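Local coordinates for protein alpha-1,2-mannosidase (Trichoderma reesei, PDB 1HCU) that probably trims alpha-1,2-linked mannose residues from high-mannose N-glycans as a calcium-dependent glycoside hydrolase of family 47, at residues T89-A92 and N93-S96; S97-E100 and T101-Y105. All coordinates share one frame; numbering follows the deposited sequence.

How the contacts relate
Contact 1 and contact 2 follow directly on one another along the chain, with centres about 15 Å apart. Contact 1, residues 89-96, is the end of the loop after helix 71-80 and runs along the surface into the short strand 96-97. Contact 2, residues 97-105, covers the first turns of helix 98-117 and lies deeper, about 12 Å from the centre of the chain. Where they join, Ser-96 OG and Thr-101 OG1 are 3.3 Å apart, a weak hydrogen bond. The polypeptide thus passes from an exposed turn to a helix start that carries Glu-100, predicted to be a proton donor of the active site.

Contact 1: T89-A92 and N93-S96; sequences TAVA and NQGS
Ala-92 and Asn-93 form the corner of a type II beta turn that runs from Val-91 to Gln-94. Asn-93 takes the third position of this turn with a positive phi of 60°. Its side chain folds back beside its own backbone N, which leaves ND2 4.0 Å from CB of Ala-92, and its backbone is tied to Asn-162 of a neighbouring loop.

Gln-94 closes the turn and makes most of the side-chain contact. Its CB sits 3.3 Å from the carbonyl oxygen of Val-91 and 3.9 Å from OG1 of Thr-89. With CG anti to the backbone N (chi1 -179°), the chain stretches back over the first half of the loop, crossing the Val-91 side chain nearly at a right angle; CD is 4.0 Å from Val-91 CB. The amide end reaches on toward the CB and CG2 side of Thr-89. The backbone O of Gln-94 takes a hydrogen from a water at 2.8 Å, and the same water donates to Thr-89 OG1 at 3.0 Å. Beyond Gly-95, Ser-96 enters the short strand, where its backbone pairs with Val-159.

The hydroxyl of Thr-89 is the hub of the loop. While accepting from the water, it donates to Val-91 O in a short 2.5 Å bond whose donor stands 26° from the carbonyl plane. A valine here would probably leave the Val-91 carbonyl without its donor and the water with one mate fewer, so that the two arms of the loop lose their bridge. Chemically, then, one buried hydroxyl and one water join the start of the bend to its exit, while aliphatic contacts from Gln-94 fill in beside them.

Contact 2: S97-E100 and T101-Y105; sequences SVFE and TNIRY
Glu-100 and Arg-104, one helical turn apart, form a salt bridge: NH1 of Arg-104 donates to Glu-100 OE1 at 2.6 Å with an N-H...O angle of 153°. The two side chains run alongside each other, and the oxygen sits near the guanidinium edge, although carboxylate and guanidinium planes are turned 52° apart. On its other side Arg-104 uses NE to bond Ser-451 OG, which leaves the guanidinium little freedom to rotate.

Next comes the helix start. Ser-97 is the N-cap, its OG accepting from Glu-100 N at 3.1 Å. Its carbonyl oxygen takes two donors from Thr-101, the backbone N at 3.0 Å and OG1 at 2.6 Å, which approach from opposite faces of the carbonyl plane. Thr-101 OG1 can do this because it lies beside its own backbone N (chi1 -56°), facing back down the helix. Ile-103 N bonds Phe-99 O at 3.1 Å, as the helix continues.

Packing is centred on Phe-99, whose CE1 touches Ile-103 CG2 at 3.8 Å, while CD1 of Ile-103 covers one ring face. Ile-103 also packs on Thr-485, a calcium-binding residue, and its side chain lies about 6 Å from the bound calcium ion. A capped helix N-terminus that carries Glu-100, the predicted proton donor, and sets Ile-103 against the calcium site is consistent with the (alpha/alpha)7 barrel of family 47 mannosidases.

Contact 1: T89-A92 and N93-S96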
ATOM      1  N   THR A  89      -5.183   7.919 -23.598  1.00 14.61           N
ATOM      2  CA  THR A  89      -5.984   8.518 -22.541  1.00 15.05           C
ATOM      3  C   THR A  89      -7.065   9.332 -23.250  1.00 15.91           C
ATOM      4  O   THR A  89      -6.825   9.906 -24.314  1.00 14.80           O
ATOM      5  CB  THR A  89      -5.158   9.457 -21.607  1.00 15.93           C
ATOM      6  OG1 THR A  89      -4.517  10.480 -22.377  1.00 14.04           O
ATOM      7  CG2 THR A  89      -4.105   8.654 -20.834  1.00 17.25           C
ATOM      8  N   ALA A  90      -8.257   9.379 -22.668  1.00 15.81           N
ATOM      9  CA  ALA A  90      -9.345  10.127 -23.275  1.00 16.10           C
ATOM     10  C   ALA A  90      -8.919  11.577 -23.448  1.00 16.93           C
ATOM     11  O   ALA A  90      -9.211  12.204 -24.466  1.00 16.58           O
ATOM     12  CB  ALA A  90     -10.592  10.040 -22.407  1.00 17.54           C
ATOM     13  N   VAL A  91      -8.216  12.095 -22.446  1.00 16.71           N
ATOM     14  CA  VAL A  91      -7.734  13.471 -22.455  1.00 16.30           C
ATOM     15  C   VAL A  91      -6.351  13.559 -23.096  1.00 16.83           C
ATOM     16  O   VAL A  91      -5.435  12.826 -22.725  1.00 15.71           O
ATOM     17  CB  VAL A  91      -7.632  14.020 -21.021  1.00 17.49           C
ATOM     18  CG1 VAL A  91      -7.195  15.486 -21.045  1.00 16.43           C
ATOM     19  CG2 VAL A  91      -8.966  13.843 -20.308  1.00 15.25           C
ATOM     20  N   ALA A  92      -6.210  14.472 -24.053  1.00 17.11           N
ATOM     21  CA  ALA A  92      -4.951  14.667 -24.762  1.00 17.48           C
ATOM     22  C   ALA A  92      -3.895  15.315 -23.881  1.00 16.61           C
ATOM     23  O   ALA A  92      -4.200  16.203 -23.093  1.00 19.17           O
ATOM     24  CB  ALA A  92      -5.181  15.527 -25.998  1.00 19.10           C
ATOM     25  N   ASN A  93      -2.653  14.866 -24.025  1.00 16.60           N
ATOM     26  CA  ASN A  93      -1.544  15.410 -23.253  1.00 17.56           C
ATOM     27  C   ASN A  93      -1.741  15.244 -21.750  1.00 17.63           C
ATOM     28  O   ASN A  93      -1.221  16.029 -20.961  1.00 18.50           O
ATOM     29  CB  ASN A  93      -1.361  16.891 -23.592  1.00 18.33           C
ATOM     30  CG  ASN A  93      -1.069  17.116 -25.071  1.00 21.64           C
ATOM     31  OD1 ASN A  93      -0.070  16.627 -25.600  1.00 22.03           O
ATOM     32  ND2 ASN A  93      -1.943  17.857 -25.744  1.00 21.82           N
ATOM     33  N   GLN A  94      -2.495  14.226 -21.352  1.00 16.42           N
ATOM     34  CA  GLN A  94      -2.727  13.986 -19.937  1.00 15.59           C
ATOM     35  C   GLN A  94      -1.594  13.173 -19.314  1.00 15.58           C
ATOM     36  O   GLN A  94      -1.269  12.080 -19.782  1.00 15.86           O
ATOM     37  CB  GLN A  94      -4.045  13.249 -19.722  1.00 14.87           C
ATOM     38  CG  GLN A  94      -4.325  13.017 -18.262  1.00 13.43           C
ATOM     39  CD  GLN A  94      -5.644  12.340 -18.013  1.00 13.98           C
ATOM     40  OE1 GLN A  94      -5.830  11.178 -18.346  1.00 15.27           O
ATOM     41  NE2 GLN A  94      -6.576  13.069 -17.415  1.00 14.01           N
ATOM     42  N   GLY A  95      -1.008  13.700 -18.245  1.00 15.21           N
ATOM     43  CA  GLY A  95       0.080  13.011 -17.578  1.00 14.56           C
ATOM     44  C   GLY A  95      -0.351  11.733 -16.882  1.00 15.60           C
ATOM     45  O   GLY A  95      -1.475  11.642 -16.375  1.00 16.92           O
ATOM     46  N   SER A  96       0.537  10.738 -16.861  1.00 13.84           N
ATOM     47  CA  SER A  96       0.240   9.463 -16.216  1.00 13.62           C
ATOM     48  C   SER A  96       1.314   9.105 -15.206  1.00 11.87           C
ATOM     49  O   SER A  96       2.496   9.058 -15.547  1.00 11.75           O
ATOM     50  CB  SER A  96       0.136   8.348 -17.264  1.00 13.58           C
ATOM     51  OG  SER A  96       0.106   7.066 -16.647  1.00 16.25           O
TER
HETATM   52  O   HOH W   1      -1.493  10.871 -22.328  1.00 13.50           O

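Contact 2: S97-E100 and T101-Y105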
ATOM      1  N   SER A  97       0.909   8.850 -13.966  1.00 11.06           N
ATOM      2  CA  SER A  97       1.867   8.480 -12.923  1.00 10.17           C
ATOM      3  C   SER A  97       2.342   7.053 -13.134  1.00 11.41           C
ATOM      4  O   SER A  97       1.552   6.105 -13.065  1.00 11.65           O
ATOM      5  CB  SER A  97       1.231   8.586 -11.531  1.00 11.97           C
ATOM      6  OG  SER A  97       2.111   8.091 -10.526  1.00 12.47           O
ATOM      7  N   VAL A  98       3.631   6.899 -13.402  1.00 11.98           N
ATOM      8  CA  VAL A  98       4.197   5.573 -13.593  1.00 12.75           C
ATOM      9  C   VAL A  98       3.916   4.731 -12.340  1.00 13.42           C
ATOM     10  O   VAL A  98       3.458   3.593 -12.437  1.00 13.20           O
ATOM     11  CB  VAL A  98       5.722   5.663 -13.808  1.00 13.40           C
ATOM     12  CG1 VAL A  98       6.312   4.265 -13.945  1.00 11.59           C
ATOM     13  CG2 VAL A  98       6.018   6.517 -15.037  1.00 12.06           C
ATOM     14  N   PHE A  99       4.178   5.316 -11.170  1.00 13.50           N
ATOM     15  CA  PHE A  99       3.972   4.655  -9.872  1.00 14.61           C
ATOM     16  C   PHE A  99       2.526   4.250  -9.567  1.00 14.87           C
ATOM     17  O   PHE A  99       2.238   3.073  -9.332  1.00 16.24           O
ATOM     18  CB  PHE A  99       4.499   5.559  -8.745  1.00 13.21           C
ATOM     19  CG  PHE A  99       4.120   5.097  -7.360  1.00 13.12           C
ATOM     20  CD1 PHE A  99       4.662   3.931  -6.819  1.00 13.47           C
ATOM     21  CD2 PHE A  99       3.220   5.835  -6.591  1.00 12.54           C
ATOM     22  CE1 PHE A  99       4.314   3.508  -5.536  1.00 12.84           C
ATOM     23  CE2 PHE A  99       2.866   5.419  -5.307  1.00 12.71           C
ATOM     24  CZ  PHE A  99       3.415   4.252  -4.778  1.00 12.69           C
ATOM     25  N   GLU A 100       1.619   5.222  -9.553  1.00 16.05           N
ATOM     26  CA  GLU A 100       0.210   4.944  -9.261  1.00 15.48           C
ATOM     27  C   GLU A 100      -0.380   3.951 -10.259  1.00 15.57           C
ATOM     28  O   GLU A 100      -1.122   3.043  -9.876  1.00 17.12           O
ATOM     29  CB  GLU A 100      -0.614   6.236  -9.298  1.00 16.70           C
ATOM     30  CG  GLU A 100      -0.162   7.342  -8.342  1.00 19.84           C
ATOM     31  CD  GLU A 100      -0.230   6.930  -6.875  1.00 23.25           C
ATOM     32  OE1 GLU A 100      -1.038   6.042  -6.533  1.00 23.75           O
ATOM     33  OE2 GLU A 100       0.516   7.509  -6.058  1.00 24.47           O
ATOM     34  N   THR A 101      -0.050   4.120 -11.536  1.00 12.93           N
ATOM     35  CA  THR A 101      -0.569   3.235 -12.574  1.00 12.55           C
ATOM     36  C   THR A 101      -0.061   1.805 -12.397  1.00 12.90           C
ATOM     37  O   THR A 101      -0.805   0.837 -12.554  1.00 12.76           O
ATOM     38  CB  THR A 101      -0.171   3.745 -13.981  1.00 11.83           C
ATOM     39  OG1 THR A 101      -0.624   5.094 -14.137  1.00 11.69           O
ATOM     40  CG2 THR A 101      -0.802   2.883 -15.068  1.00 11.67           C
ATOM     41  N   ASN A 102       1.213   1.687 -12.049  1.00 12.61           N
ATOM     42  CA  ASN A 102       1.855   0.402 -11.849  1.00  9.76           C
ATOM     43  C   ASN A 102       1.245  -0.435 -10.730  1.00 10.01           C
ATOM     44  O   ASN A 102       0.855  -1.584 -10.943  1.00 11.44           O
ATOM     45  CB  ASN A 102       3.344   0.624 -11.558  1.00  9.91           C
ATOM     46  CG  ASN A 102       4.046  -0.649 -11.130  1.00 12.06           C
ATOM     47  OD1 ASN A 102       4.345  -1.518 -11.951  1.00 15.15           O
ATOM     48  ND2 ASN A 102       4.291  -0.775  -9.835  1.00 10.64           N
ATOM     49  N   ILE A 103       1.174   0.138  -9.534  1.00 10.86           N
ATOM     50  CA  ILE A 103       0.657  -0.579  -8.376  1.00 12.11           C
ATOM     51  C   ILE A 103      -0.827  -0.947  -8.463  1.00 12.86           C
ATOM     52  O   ILE A 103      -1.241  -1.995  -7.951  1.00 11.56           O
ATOM     53  CB  ILE A 103       0.928   0.220  -7.063  1.00 12.21           C
ATOM     54  CG1 ILE A 103       0.076   1.490  -7.020  1.00 10.84           C
ATOM     55  CG2 ILE A 103       2.410   0.572  -6.971  1.00  9.23           C
ATOM     56  CD1 ILE A 103       0.199   2.278  -5.719  1.00 13.58           C
ATOM     57  N   ARG A 104      -1.621  -0.099  -9.114  1.00 13.44           N
ATOM     58  CA  ARG A 104      -3.059  -0.366  -9.249  1.00 14.00           C
ATOM     59  C   ARG A 104      -3.417  -1.237 -10.453  1.00 13.54           C
ATOM     60  O   ARG A 104      -3.892  -2.360 -10.305  1.00 14.44           O
ATOM     61  CB  ARG A 104      -3.849   0.944  -9.351  1.00 14.07           C
ATOM     62  CG  ARG A 104      -3.935   1.766  -8.079  1.00 15.93           C
ATOM     63  CD  ARG A 104      -4.948   2.886  -8.261  1.00 18.51           C
ATOM     64  NE  ARG A 104      -5.095   3.701  -7.063  1.00 23.10           N
ATOM     65  CZ  ARG A 104      -4.101   4.372  -6.496  1.00 25.52           C
ATOM     66  NH1 ARG A 104      -2.887   4.318  -7.029  1.00 23.80           N
ATOM     67  NH2 ARG A 104      -4.316   5.095  -5.402  1.00 25.11           N
ATOM     68  N   TYR A 105      -3.188  -0.711 -11.649  1.00 11.66           N
ATOM     69  CA  TYR A 105      -3.539  -1.426 -12.867  1.00 13.33           C
ATOM     70  C   TYR A 105      -2.709  -2.677 -13.145  1.00 13.21           C
ATOM     71  O   TYR A 105      -3.238  -3.785 -13.194  1.00 12.49           O
ATOM     72  CB  TYR A 105      -3.479  -0.453 -14.045  1.00 11.97           C
ATOM     73  CG  TYR A 105      -4.556   0.613 -13.968  1.00 14.58           C
ATOM     74  CD1 TYR A 105      -4.237   1.954 -13.747  1.00 14.02           C
ATOM     75  CD2 TYR A 105      -5.902   0.277 -14.152  1.00 16.57           C
ATOM     76  CE1 TYR A 105      -5.239   2.940 -13.721  1.00 15.50           C
ATOM     77  CE2 TYR A 105      -6.904   1.248 -14.128  1.00 16.72           C
ATOM     78  CZ  TYR A 105      -6.569   2.578 -13.919  1.00 15.24           C
ATOM     79  OH  TYR A 105      -7.561   3.537 -13.961  1.00 13.51           O
TER